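Local coordinates for mandelate racemase/muconate lactonizing enzyme, C-terminal domain protein (Paracoccus denitrificans, PDB 4DWD) that binds magnesium and probably acts as a hydro-lyase of the mandelate racemase/muconate lactonizing enzyme family, at residues Y202-A207 with E224-Y229; V237-D242 with G264-Q269; G165-C170 with A198-S203. All blocks are in the same frame, centred on the assembly; numbering follows the deposited sequence. Where two conformers were deposited one is given.

Contact 1 of 3, residues Y202-A207 with E224-Y229; sequences YSVGGA and EPVQHY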
loop_
_atom_site.group_PDB
_atom_site.type_symbol
_atom_site.label_atom_id
_atom_site.label_comp_id
_atom_site.label_asym_id
_atom_site.label_seq_id
_atom_site.Cartn_x
_atom_site.Cartn_y
_atom_site.Cartn_z
ATOM N N TYR B 202 -0.251 -6.628 27.100
ATOM C CA TYR B 202 -1.199 -7.411 26.287
ATOM C C TYR B 202 -0.681 -7.836 24.934
ATOM O O TYR B 202 0.210 -7.204 24.344
ATOM C CB TYR B 202 -2.507 -6.643 26.053
ATOM C CG TYR B 202 -3.169 -6.160 27.313
ATOM C CD1 TYR B 202 -3.559 -7.054 28.314
ATOM C CD2 TYR B 202 -3.416 -4.815 27.506
ATOM C CE1 TYR B 202 -4.160 -6.602 29.479
ATOM C CE2 TYR B 202 -4.029 -4.349 28.666
ATOM C CZ TYR B 202 -4.393 -5.253 29.644
ATOM O OH TYR B 202 -4.978 -4.796 30.796
ATOM N N SER B 203 -1.262 -8.927 24.448
ATOM C CA SER B 203 -1.127 -9.316 23.057
ATOM C C SER B 203 -1.949 -8.354 22.199
ATOM O O SER B 203 -2.726 -7.556 22.731
ATOM C CB SER B 203 -1.678 -10.728 22.884
ATOM O OG SER B 203 -3.056 -10.787 23.235
ATOM N N VAL B 204 -1.811 -8.421 20.877
ATOM C CA VAL B 204 -2.690 -7.605 20.034
ATOM C C VAL B 204 -4.175 -7.896 20.331
ATOM O O VAL B 204 -4.970 -6.975 20.532
ATOM C CB VAL B 204 -2.390 -7.832 18.540
ATOM C CG1 VAL B 204 -3.456 -7.189 17.661
ATOM C CG2 VAL B 204 -1.009 -7.283 18.193
ATOM N N GLY B 205 -4.542 -9.176 20.393
ATOM C CA GLY B 205 -5.930 -9.539 20.661
ATOM C C GLY B 205 -6.388 -9.096 22.037
ATOM O O GLY B 205 -7.510 -8.615 22.204
ATOM N N GLY B 206 -5.534 -9.272 23.043
ATOM C CA GLY B 206 -5.867 -8.836 24.397
ATOM C C GLY B 206 -6.045 -7.331 24.450
ATOM O O GLY B 206 -6.919 -6.820 25.169
ATOM N N ALA B 207 -5.183 -6.610 23.732
ATOM C CA ALA B 207 -5.249 -5.146 23.679
ATOM C C ALA B 207 -6.542 -4.644 23.055
ATOM O O ALA B 207 -7.136 -3.687 23.532
ATOM C CB ALA B 207 -4.062 -4.590 22.911
ATOM N N GLU B 224 0.609 2.278 25.846
ATOM C CA GLU B 224 1.506 1.118 25.743
ATOM C C GLU B 224 0.786 -0.239 25.879
ATOM O O GLU B 224 1.159 -1.079 26.703
ATOM C CB GLU B 224 2.666 1.244 26.744
ATOM C CG GLU B 224 3.577 2.445 26.506
ATOM C CD GLU B 224 4.713 2.170 25.527
ATOM O OE1 GLU B 224 5.097 0.991 25.332
ATOM O OE2 GLU B 224 5.257 3.137 24.965
ATOM N N PRO B 225 -0.237 -0.487 25.033
ATOM C CA PRO B 225 -0.975 -1.752 25.186
ATOM C C PRO B 225 -0.159 -3.035 24.934
ATOM O O PRO B 225 -0.371 -4.037 25.629
ATOM C CB PRO B 225 -2.119 -1.627 24.155
ATOM C CG PRO B 225 -1.685 -0.548 23.205
ATOM C CD PRO B 225 -0.870 0.406 24.038
ATOM N N VAL B 226 0.730 -3.013 23.936
ATOM C CA VAL B 226 1.512 -4.204 23.568
ATOM C C VAL B 226 2.990 -3.975 23.871
ATOM O O VAL B 226 3.383 -2.862 24.234
ATOM C CB VAL B 226 1.289 -4.598 22.082
ATOM C CG1 VAL B 226 -0.197 -4.835 21.835
ATOM C CG2 VAL B 226 1.846 -3.541 21.116
ATOM N N GLN B 227 3.814 -5.013 23.740
ATOM C CA GLN B 227 5.255 -4.836 23.955
ATOM C C GLN B 227 5.792 -3.738 23.039
ATOM O O GLN B 227 5.458 -3.684 21.859
ATOM C CB GLN B 227 6.007 -6.150 23.721
ATOM C CG GLN B 227 5.558 -7.296 24.626
ATOM C CD GLN B 227 5.993 -7.168 26.071
ATOM O OE1 GLN B 227 6.795 -6.304 26.421
ATOM N NE2 GLN B 227 5.480 -8.064 26.922
ATOM N N HIS B 228 6.653 -2.879 23.578
ATOM C CA HIS B 228 7.090 -1.691 22.838
ATOM C C HIS B 228 7.893 -2.039 21.616
ATOM O O HIS B 228 7.937 -1.259 20.672
ATOM C CB HIS B 228 7.896 -0.762 23.754
ATOM C CG HIS B 228 9.371 -1.068 23.771
ATOM N ND1 HIS B 228 9.896 -2.077 24.491
ATOM C CD2 HIS B 228 10.428 -0.479 23.084
ATOM C CE1 HIS B 228 11.221 -2.139 24.275
ATOM N NE2 HIS B 228 11.547 -1.160 23.409
ATOM N N TYR B 229 8.540 -3.208 21.646
ATOM C CA TYR B 229 9.335 -3.630 20.515
ATOM C C TYR B 229 8.503 -3.941 19.265
ATOM O O TYR B 229 9.038 -3.912 18.159
ATOM C CB TYR B 229 10.307 -4.768 20.888
ATOM C CG TYR B 229 9.868 -5.816 21.891
ATOM C CD1 TYR B 229 9.070 -6.888 21.495
ATOM C CD2 TYR B 229 10.322 -5.795 23.212
ATOM C CE1 TYR B 229 8.705 -7.888 22.384
ATOM C CE2 TYR B 229 9.958 -6.795 24.117
ATOM C CZ TYR B 229 9.146 -7.838 23.700
ATOM O OH TYR B 229 8.778 -8.840 24.586
HETATM O O HOH W 1 2.622 -7.582 22.958
#
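The methyl of A207 packs against CB of P225 and one branch of V226, its CB 3.8 Å from P225 CB and 4.0 Å from V226 CG1. V226 CG1 is the branch that does the work: anti to its own carbonyl carbon (chi1 -57°), it is directed at the start of helix 204-216, where it also lies near the carbonyl oxygens of Y202 and S203 and, more loosely, V204 CG2. Beside this apolar patch the two backbones are joined directly. Y202 N donates to P225 O at 3.0 Å, almost in line with the carbonyl (C=O...N angle 167°) although bent at the hydrogen (141°), and the same oxygen approaches Y202 CB to 3.4 Å. Y202 O in turn receives a CA-H...O contact from V226 CA, also 3.4 Å, and a bond from a water that accepts from Q227 N, so a direct and a water-mediated link flank the CA-H contact. The Y202 hydroxyl bonds to D177. S203 is the N-cap of the helix, its OG accepting from G206 N at 2.9 Å while also pairing with D171. The contact thus joins the end of the loop after strand 194-197 and the first turn of helix 204-216 to the loop after strand 221-223; these parallel neighbouring strands carry the metal-binding residues D197 and E223, as is typical of the C-terminal ends of strands in the enolase-superfamily barrel.

Contact 2 of 3, residues V237-D242 with G264-Q269; sequences VAQRLD and GVRMVQ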
loop_
_atom_site.group_PDB
_atom_site.type_symbol
_atom_site.label_atom_id
_atom_site.label_comp_id
_atom_site.label_asym_id
_atom_site.label_seq_id
_atom_site.Cartn_x
_atom_site.Cartn_y
_atom_site.Cartn_z
ATOM N N VAL B 237 -2.866 -1.620 16.522
ATOM C CA VAL B 237 -3.852 -1.546 17.588
ATOM C C VAL B 237 -4.402 -0.125 17.656
ATOM O O VAL B 237 -5.629 0.062 17.792
ATOM C CB VAL B 237 -3.253 -1.993 18.940
ATOM C CG1 VAL B 237 -4.175 -1.647 20.118
ATOM C CG2 VAL B 237 -2.940 -3.486 18.911
ATOM N N ALA B 238 -3.523 0.870 17.498
ATOM C CA ALA B 238 -3.951 2.276 17.494
ATOM C C ALA B 238 -4.991 2.548 16.391
ATOM O O ALA B 238 -5.978 3.243 16.621
ATOM C CB ALA B 238 -2.737 3.194 17.333
ATOM N N GLN B 239 -4.778 2.001 15.203
ATOM C CA GLN B 239 -5.696 2.260 14.106
ATOM C C GLN B 239 -6.973 1.446 14.192
ATOM O O GLN B 239 -7.993 1.869 13.669
ATOM C CB GLN B 239 -5.007 2.045 12.764
ATOM C CG GLN B 239 -3.969 3.112 12.451
ATOM C CD GLN B 239 -4.574 4.489 12.248
ATOM O OE1 GLN B 239 -5.571 4.648 11.526
ATOM N NE2 GLN B 239 -3.986 5.494 12.886
ATOM N N ARG B 240 -6.914 0.295 14.862
ATOM C CA ARG B 240 -8.089 -0.588 14.963
ATOM C C ARG B 240 -9.085 -0.090 16.006
ATOM O O ARG B 240 -10.274 -0.294 15.846
ATOM C CB ARG B 240 -7.660 -2.028 15.253
ATOM C CG ARG B 240 -7.117 -2.714 14.008
ATOM C CD ARG B 240 -6.477 -4.058 14.278
ATOM N NE ARG B 240 -7.500 -5.060 14.546
ATOM C CZ ARG B 240 -7.249 -6.344 14.746
ATOM N NH1 ARG B 240 -5.997 -6.791 14.719
ATOM N NH2 ARG B 240 -8.257 -7.175 14.986
ATOM N N LEU B 241 -8.599 0.574 17.049
ATOM C CA LEU B 241 -9.443 1.055 18.147
ATOM C C LEU B 241 -9.928 2.479 17.934
ATOM O O LEU B 241 -9.412 3.202 17.064
ATOM C CB LEU B 241 -8.680 0.963 19.474
ATOM C CG LEU B 241 -8.423 -0.457 19.976
ATOM C CD1 LEU B 241 -7.555 -0.331 21.213
ATOM C CD2 LEU B 241 -9.735 -1.158 20.329
ATOM N N ASP B 242 -10.924 2.874 18.731
ATOM C CA ASP B 242 -11.386 4.259 18.773
ATOM C C ASP B 242 -10.676 5.035 19.879
ATOM O O ASP B 242 -10.278 6.183 19.674
ATOM C CB ASP B 242 -12.903 4.326 18.996
ATOM C CG ASP B 242 -13.706 3.825 17.807
ATOM O OD1 ASP B 242 -13.170 3.764 16.672
ATOM O OD2 ASP B 242 -14.886 3.492 18.036
ATOM N N GLY B 264 1.072 4.177 12.815
ATOM C CA GLY B 264 -0.342 4.461 13.084
ATOM C C GLY B 264 -0.647 5.109 14.416
ATOM O O GLY B 264 -1.785 5.446 14.679
ATOM N N VAL B 265 0.365 5.299 15.254
ATOM C CA VAL B 265 0.176 5.916 16.577
ATOM C C VAL B 265 -0.075 7.433 16.438
ATOM O O VAL B 265 0.659 8.138 15.719
ATOM C CB VAL B 265 1.370 5.593 17.501
ATOM C CG1 VAL B 265 1.256 6.353 18.813
ATOM C CG2 VAL B 265 1.445 4.077 17.734
ATOM N N ARG B 266 -1.108 7.937 17.129
ATOM C CA ARG B 266 -1.509 9.334 16.977
ATOM C C ARG B 266 -1.351 10.145 18.266
ATOM O O ARG B 266 -1.791 11.274 18.340
ATOM C CB ARG B 266 -2.949 9.426 16.444
ATOM C CG ARG B 266 -3.142 8.740 15.095
ATOM C CD ARG B 266 -2.360 9.451 14.014
ATOM N NE ARG B 266 -2.340 8.700 12.756
ATOM C CZ ARG B 266 -1.276 8.091 12.237
ATOM N NH1 ARG B 266 -0.089 8.143 12.857
ATOM N NH2 ARG B 266 -1.406 7.449 11.086
HETATM N N MSE B 267 -0.700 9.559 19.268
HETATM C CA MSE B 267 -0.353 10.278 20.510
HETATM C C MSE B 267 0.974 9.729 20.950
HETATM O O MSE B 267 1.085 8.523 21.252
HETATM C CB MSE B 267 -1.447 10.053 21.572
HETATM C CG MSE B 267 -1.113 10.719 22.907
HETATM SE SE MSE B 267 -2.628 10.545 24.164
HETATM C CE MSE B 267 -1.606 10.417 25.824
ATOM N N VAL B 268 1.999 10.588 20.990
ATOM C CA VAL B 268 3.357 10.128 21.288
ATOM C C VAL B 268 3.875 10.755 22.583
ATOM O O VAL B 268 3.559 11.914 22.900
ATOM C CB VAL B 268 4.357 10.362 20.116
ATOM C CG1 VAL B 268 3.905 9.586 18.876
ATOM C CG2 VAL B 268 4.545 11.858 19.829
ATOM N N GLN B 269 4.679 9.973 23.308
ATOM C CA GLN B 269 5.062 10.278 24.691
ATOM C C GLN B 269 6.546 10.030 24.991
ATOM O O GLN B 269 6.867 9.391 25.989
ATOM C CB GLN B 269 4.216 9.430 25.633
ATOM C CG GLN B 269 2.734 9.484 25.312
ATOM C CD GLN B 269 1.951 8.689 26.312
ATOM O OE1 GLN B 269 1.783 7.475 26.152
ATOM N NE2 GLN B 269 1.475 9.357 27.357
#
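Q239 reaches from the last turn of helix 231-240 to the backbone of G264, and its side chain can be followed outward atom by atom. CB leaves the helix without meeting the other segment. CG, anti to the carbonyl carbon, comes to 3.9 Å from G264 CA; a bend at chi2 (-66°) brings CD to 3.8 Å from G264 O. At the end NE2 donates to G264 O at 2.8 Å, with an N-H...O angle of 165°. The oxygen lies in the amide plane and the donor in the carbonyl plane, on a lone pair, which fixes the rotation of the amide. NE2 also bonds to E236 of a neighbouring subunit. Within the TIM-barrel domain the contact joins the C-terminal end of helix 231-240 to the turn between helix 254-263 and strand 267-268: G264 ends helix 254-263 in a Schellman motif with positive phi, and a CB on it would clash with Q239 CG. In the conformer given here, one of two deposited for R266, NE2 further lies over one face of the guanidinium, 3.6 Å from R266 NE, with amide and guanidinium planes 49° apart. In this copy R266 NH1 bonds to the carbonyls of V265 and I261, and NH2 forms a salt bridge with E236 of that neighbouring subunit. On the residue preceding Q239, A238 CB packs on G264 O at 3.6 Å and, more distantly, on V265 CG2.

Contact 3 of 3, residues G165-C170 with A198-S203; sequences GDRTRC and ANNGYS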
loop_
_atom_site.group_PDB
_atom_site.type_symbol
_atom_site.label_atom_id
_atom_site.label_comp_id
_atom_site.label_asym_id
_atom_site.label_seq_id
_atom_site.Cartn_x
_atom_site.Cartn_y
_atom_site.Cartn_z
ATOM N N GLY B 165 3.005 -4.360 35.538
ATOM C CA GLY B 165 3.123 -5.805 35.734
ATOM C C GLY B 165 4.452 -6.362 35.230
ATOM O O GLY B 165 5.336 -5.617 34.806
ATOM N N ASP B 166 4.584 -7.682 35.264
ATOM C CA ASP B 166 5.806 -8.364 34.843
ATOM C C ASP B 166 5.756 -8.621 33.338
ATOM O O ASP B 166 4.879 -9.355 32.868
ATOM C CB ASP B 166 5.914 -9.679 35.618
ATOM C CG ASP B 166 7.136 -10.504 35.241
ATOM O OD1 ASP B 166 7.732 -10.291 34.162
ATOM O OD2 ASP B 166 7.499 -11.390 36.039
ATOM N N ARG B 167 6.704 -8.045 32.590
ATOM C CA ARG B 167 6.665 -8.095 31.112
ATOM C C ARG B 167 7.058 -9.442 30.497
ATOM O O ARG B 167 7.013 -9.603 29.267
ATOM C CB ARG B 167 7.511 -6.980 30.485
ATOM C CG ARG B 167 6.880 -5.601 30.555
ATOM C CD ARG B 167 7.821 -4.578 29.935
ATOM N NE ARG B 167 7.743 -4.562 28.475
ATOM C CZ ARG B 167 8.336 -3.653 27.700
ATOM N NH1 ARG B 167 9.080 -2.702 28.246
ATOM N NH2 ARG B 167 8.168 -3.677 26.383
ATOM N N THR B 168 7.450 -10.399 31.336
ATOM C CA THR B 168 7.613 -11.774 30.866
ATOM C C THR B 168 6.262 -12.482 30.805
ATOM O O THR B 168 6.171 -13.586 30.289
ATOM C CB THR B 168 8.584 -12.609 31.730
ATOM O OG1 THR B 168 8.079 -12.719 33.070
ATOM C CG2 THR B 168 9.988 -11.996 31.742
ATOM N N ARG B 169 5.225 -11.829 31.325
ATOM C CA ARG B 169 3.868 -12.374 31.318
ATOM C C ARG B 169 2.971 -11.539 30.411
ATOM O O ARG B 169 3.247 -10.367 30.164
ATOM C CB ARG B 169 3.308 -12.403 32.736
ATOM C CG ARG B 169 4.177 -13.187 33.716
ATOM C CD ARG B 169 3.510 -13.268 35.074
ATOM N NE ARG B 169 2.354 -14.159 35.035
ATOM C CZ ARG B 169 1.400 -14.203 35.963
ATOM N NH1 ARG B 169 1.460 -13.403 37.018
ATOM N NH2 ARG B 169 0.400 -15.032 35.838
ATOM N N CYS B 170 1.896 -12.141 29.915
ATOM C CA CYS B 170 1.077 -11.494 28.899
ATOM C C CYS B 170 -0.385 -11.892 29.098
ATOM O O CYS B 170 -0.667 -13.044 29.412
ATOM C CB CYS B 170 1.555 -11.947 27.520
ATOM S SG CYS B 170 0.875 -10.973 26.170
ATOM N N ALA B 198 -1.271 0.208 30.171
ATOM C CA ALA B 198 -1.063 -1.234 30.253
ATOM C C ALA B 198 0.370 -1.651 30.550
ATOM O O ALA B 198 0.609 -2.818 30.884
ATOM C CB ALA B 198 -1.529 -1.904 28.967
ATOM N N ASN B 199 1.323 -0.727 30.398
ATOM C CA ASN B 199 2.744 -1.066 30.573
ATOM C C ASN B 199 3.075 -2.371 29.847
ATOM O O ASN B 199 3.701 -3.277 30.402
ATOM C CB ASN B 199 3.123 -1.120 32.062
ATOM C CG ASN B 199 2.966 0.221 32.745
ATOM O OD1 ASN B 199 2.057 0.415 33.556
ATOM N ND2 ASN B 199 3.835 1.162 32.410
ATOM N N ASN B 200 2.640 -2.438 28.588
ATOM C CA ASN B 200 3.071 -3.474 27.644
ATOM C C ASN B 200 2.516 -4.856 27.974
ATOM O O ASN B 200 3.109 -5.874 27.604
ATOM C CB ASN B 200 4.608 -3.497 27.550
ATOM C CG ASN B 200 5.196 -2.115 27.361
ATOM O OD1 ASN B 200 5.813 -1.575 28.280
ATOM N ND2 ASN B 200 5.011 -1.530 26.180
ATOM N N GLY B 201 1.357 -4.888 28.632
ATOM C CA GLY B 201 0.871 -6.126 29.222
ATOM C C GLY B 201 0.064 -7.045 28.327
ATOM O O GLY B 201 -0.260 -8.141 28.758
ATOM N N TYR B 202 -0.251 -6.628 27.100
ATOM C CA TYR B 202 -1.199 -7.411 26.287
ATOM C C TYR B 202 -0.681 -7.836 24.934
ATOM O O TYR B 202 0.210 -7.204 24.344
ATOM C CB TYR B 202 -2.507 -6.643 26.053
ATOM C CG TYR B 202 -3.169 -6.160 27.313
ATOM C CD1 TYR B 202 -3.559 -7.054 28.314
ATOM C CD2 TYR B 202 -3.416 -4.815 27.506
ATOM C CE1 TYR B 202 -4.160 -6.602 29.479
ATOM C CE2 TYR B 202 -4.029 -4.349 28.666
ATOM C CZ TYR B 202 -4.393 -5.253 29.644
ATOM O OH TYR B 202 -4.978 -4.796 30.796
ATOM N N SER B 203 -1.262 -8.927 24.448
ATOM C CA SER B 203 -1.127 -9.316 23.057
ATOM C C SER B 203 -1.949 -8.354 22.199
ATOM O O SER B 203 -2.726 -7.556 22.731
ATOM C CB SER B 203 -1.678 -10.728 22.884
ATOM O OG SER B 203 -3.056 -10.787 23.235
HETATM O O HOH W 2 1.853 -4.483 32.868
HETATM O O HOH W 3 5.223 -3.470 32.968
HETATM O O HOH W 4 3.846 -7.787 29.602
#
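No direct hydrogen bond crosses between residues 165-170 and 198-203; R167 instead lays its guanidinium flat against the amide of N200. The planes are 18° apart, and N200 OD1 stands 3.3 Å above the guanidinium plane, over its centre; R167 NH1 is 3.5 Å from that oxygen, but at a poor angle for bonding. A bend at chi3 (81°) turns the group into this stack, leaving its N-H groups for Q227, H228 and Q250, while N200 ND2 is held by E224 and V226. With an alanine in place of R167 the stacked plane is gone, which is likely to leave N200 less firmly positioned and Q227, H228 and Q250 without the N-H groups they bond to. Both loops follow parallel strands of the enolase-superfamily barrel, and N199 is close to the metal-binding residue D197. Each contains a tight turn: type I' from A198 to G201, and type I from D166 to R169, the latter braced by an Asx turn in which D166 OD1 accepts from T168 N at 2.8 Å. Three waters span the gap between backbones, one linking R169 O, at 2.7 Å, to N200 O. C170 SG packs against the backbone where Y202 joins S203, 3.4 Å from S203 N.

Overall arrangement
After the N-terminal domain and the first barrel strands, the chain reaches the loop after strand 158-162, then helix 174-188 and strand 194-197, and contact 3 closes that excursion on the next loop. Contact 1 begins where contact 3 ends, sharing Y202 and S203, and closes the path through helix 204-216 and strand 221-223. Helix 231-240 follows, and contact 2 closes the stretch through strand 244-246 and helix 254-263. The three run in series, none nested in another. Contacts 1 and 3 adjoin through E224 with N200 and Q227 with R167. Contact 1 meets contact 2 where V204 and A207 pack on V237; contacts 2 and 3 do not touch.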